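Local coordinates for NTD biosynthesis operon protein NtdA (Bacillus subtilis subsp. subtilis, PDB 4K2M) that catalyses the pyridoxal phosphate-dependent transfer of an amino group from glutamate to 3-dehydro-glucose 6-phosphate, giving kanosamine 6-phosphate on the pathway to the antibiotic kanosamine, at residues Gly278-Val281 and Asn282-Asn285. Sequence-based numbering, arbitrary orientation.
Sequences GFEV and NVKN. With O1G (3-deoxy-3-[(E)-({3-hydroxy-2-methyl-5-[(phosphonooxy)methyl]pyridin-4-yl}methylidene)amino]-6-O-phosphono-alpha-D-gluco pyranose), chain I; EDO (1,2-ethanediol), chain J.
A type II beta turn from Glu280 to Val283 forms the tip of a loop that carries a substrate-binding lysine into the active site at the dimer interface. The turn is closed by Val283 N, which donates to Glu280 O at 3.0 Å in a nearly straight bond (165°). Asn282 holds the third position with phi 63°, a left-handed backbone that asparagine tolerates better than most residues other than glycine. The side chains of Glu280 and Val283 run in the same direction, and the aliphatic Glu280 CG lies 3.8 Å from Val283 CG2. Val281 turns instead to helix 265-275, where it packs on Lys269 and Ile272.

One face of the Phe279 ring is covered by the backbone at Lys284 and Asn285. The flat ring lets this backbone pass close over it, with Asn285 N 3.2 Å from the Phe279 ring plane, over the ring centre. Lys284 CG runs alongside, 3.8 Å from Phe279 CE2; the ring of Tyr276 stands nearly perpendicular to that of Phe279, and Ser154 of the second subunit also packs on Phe279. In this aspartate aminotransferase fold, the loop follows helix 265-275 and meets the second subunit, whose Gln388 bonds to Asn285 O and whose Phe153 packs on Lys284 and Asn285.

With CG anti to the backbone N (chi1 -160°) and every later torsion extended, Lys284 spans the distance to the external aldimine. Its NZ donates to the sugar ring oxygen O5 of O1G at 2.7 Å and to O6, the ester oxygen of the sugar phosphate, at 3.0 Å. Lysine suits the place because its long chain reaches the sugar and its ammonium group, probably charged, would be attracted to the phosphate beyond O6. Asn285 OD1 accepts a 2.9 Å hydrogen bond from O2 of 1,2-ethanediol, probably from the crystallisation liquor.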
loop_
_atom_site.group_PDB
_atom_site.type_symbol
_atom_site.label_atom_id
_atom_site.label_comp_id
_atom_site.label_asym_id
_atom_site.label_seq_id
_atom_site.Cartn_x
_atom_site.Cartn_y
_atom_site.Cartn_z
ATOM N N GLY A 278 -4.066 5.783 13.878
ATOM C CA GLY A 278 -4.589 6.727 14.858
ATOM C C GLY A 278 -3.631 6.887 16.023
ATOM O O GLY A 278 -3.985 7.474 17.046
ATOM N N PHE A 279 -2.415 6.367 15.874
ATOM C CA PHE A 279 -1.453 6.393 16.970
ATOM C C PHE A 279 -0.881 7.788 17.186
ATOM O O PHE A 279 -0.726 8.573 16.236
ATOM C CB PHE A 279 -0.261 5.470 16.694
ATOM C CG PHE A 279 -0.600 3.991 16.660
ATOM C CD1 PHE A 279 -1.720 3.482 17.310
ATOM C CD2 PHE A 279 0.221 3.119 15.945
ATOM C CE1 PHE A 279 -2.008 2.112 17.268
ATOM C CE2 PHE A 279 -0.053 1.744 15.898
ATOM C CZ PHE A 279 -1.163 1.240 16.556
ATOM N N GLU A 280 -0.537 8.083 18.434
ATOM C CA GLU A 280 0.302 9.247 18.720
ATOM C C GLU A 280 1.538 9.200 17.822
ATOM O O GLU A 280 2.107 8.129 17.584
ATOM C CB GLU A 280 0.723 9.235 20.189
ATOM C CG GLU A 280 1.718 10.331 20.544
ATOM C CD GLU A 280 1.659 10.713 22.011
ATOM O OE1 GLU A 280 0.567 10.618 22.608
ATOM O OE2 GLU A 280 2.707 11.108 22.563
ATOM N N VAL A 281 1.948 10.347 17.293
ATOM C CA VAL A 281 3.120 10.382 16.413
ATOM C C VAL A 281 4.345 9.736 17.074
ATOM O O VAL A 281 4.733 10.113 18.181
ATOM C CB VAL A 281 3.442 11.816 15.986
ATOM C CG1 VAL A 281 4.655 11.834 15.070
ATOM C CG2 VAL A 281 2.229 12.435 15.292
ATOM N N ASN A 282 4.922 8.745 16.401
ATOM C CA ASN A 282 6.101 8.036 16.905
ATOM C C ASN A 282 5.916 7.267 18.217
ATOM O O ASN A 282 6.900 6.900 18.858
ATOM C CB ASN A 282 7.288 9.004 17.040
ATOM C CG ASN A 282 7.755 9.536 15.705
ATOM O OD1 ASN A 282 7.738 8.820 14.704
ATOM N ND2 ASN A 282 8.165 10.802 15.678
ATOM N N VAL A 283 4.669 7.041 18.630
ATOM C CA VAL A 283 4.400 6.181 19.784
ATOM C C VAL A 283 3.443 5.075 19.373
ATOM O O VAL A 283 2.223 5.253 19.398
ATOM C CB VAL A 283 3.814 6.956 20.973
ATOM C CG1 VAL A 283 3.623 6.019 22.166
ATOM C CG2 VAL A 283 4.728 8.115 21.358
ATOM N N LYS A 284 4.004 3.939 18.978
ATOM C CA LYS A 284 3.195 2.837 18.466
ATOM C C LYS A 284 2.240 2.328 19.531
ATOM O O LYS A 284 2.565 2.386 20.721
ATOM C CB LYS A 284 4.110 1.706 18.007
ATOM C CG LYS A 284 3.453 0.724 17.033
ATOM C CD LYS A 284 4.505 -0.249 16.501
ATOM C CE LYS A 284 3.910 -1.289 15.555
ATOM N NZ LYS A 284 5.003 -2.175 15.013
ATOM N N ASN A 285 1.058 1.881 19.089
ATOM C CA ASN A 285 0.060 1.181 19.902
ATOM C C ASN A 285 -0.779 2.071 20.813
ATOM O O ASN A 285 -1.707 1.590 21.476
ATOM C CB ASN A 285 0.696 0.050 20.716
ATOM C CG ASN A 285 1.328 -1.011 19.847
ATOM O OD1 ASN A 285 2.495 -1.381 20.039
ATOM N ND2 ASN A 285 0.565 -1.509 18.878
HETATM P P O1G I . -1.142 -5.297 8.485
HETATM C C3A O1G I . -2.204 -8.144 13.427
HETATM O O3 O1G I . -1.174 -8.531 14.219
HETATM C C1 O1G I . 3.092 -5.016 14.884
HETATM N "N1'" O1G I . -4.476 -8.230 12.790
HETATM C C2 O1G I . 1.799 -5.810 14.678
HETATM O O2 O1G I . 1.940 -7.020 15.501
HETATM C C9A O1G I . -3.491 -8.645 13.606
HETATM C C2A O1G I . -3.814 -9.656 14.698
HETATM C C3 O1G I . 1.570 -6.195 13.211
HETATM N "N3'" O1G I . 0.187 -6.690 13.211
HETATM O O1 O1G I . 4.224 -5.852 14.630
HETATM C C4 O1G I . 1.794 -4.998 12.257
HETATM O O4 O1G I . 1.957 -5.690 11.001
HETATM C C4A O1G I . -1.946 -7.229 12.410
HETATM C C4B O1G I . -0.600 -6.668 12.202
HETATM C C5 O1G I . 3.140 -4.360 12.594
HETATM O O5 O1G I . 3.173 -3.911 13.959
HETATM C C5A O1G I . -2.980 -6.826 11.582
HETATM C C5T O1G I . -2.881 -5.826 10.423
HETATM C C6 O1G I . 3.430 -3.099 11.828
HETATM C C6A O1G I . -4.248 -7.346 11.790
HETATM O OP1 O1G I . -2.092 -4.205 8.053
HETATM O OP2 O1G I . -0.691 -6.142 7.331
HETATM O OP3 O1G I . 0.013 -4.709 9.325
HETATM O OP4 O1G I . -1.954 -6.359 9.433
HETATM O O6 O1G I . 4.669 -2.519 12.014
HETATM P "P'" O1G I . 5.352 -1.708 10.802
HETATM O OP6 O1G I . 5.365 -2.661 9.619
HETATM O OP7 O1G I . 4.513 -0.463 10.589
HETATM O OP8 O1G I . 6.748 -1.421 11.346
HETATM C C1 EDO J . 4.389 -4.277 21.314
HETATM O O1 EDO J . 5.680 -3.748 21.614
HETATM C C2 EDO J . 4.337 -4.598 19.819
HETATM O O2 EDO J . 4.278 -3.400 19.039
#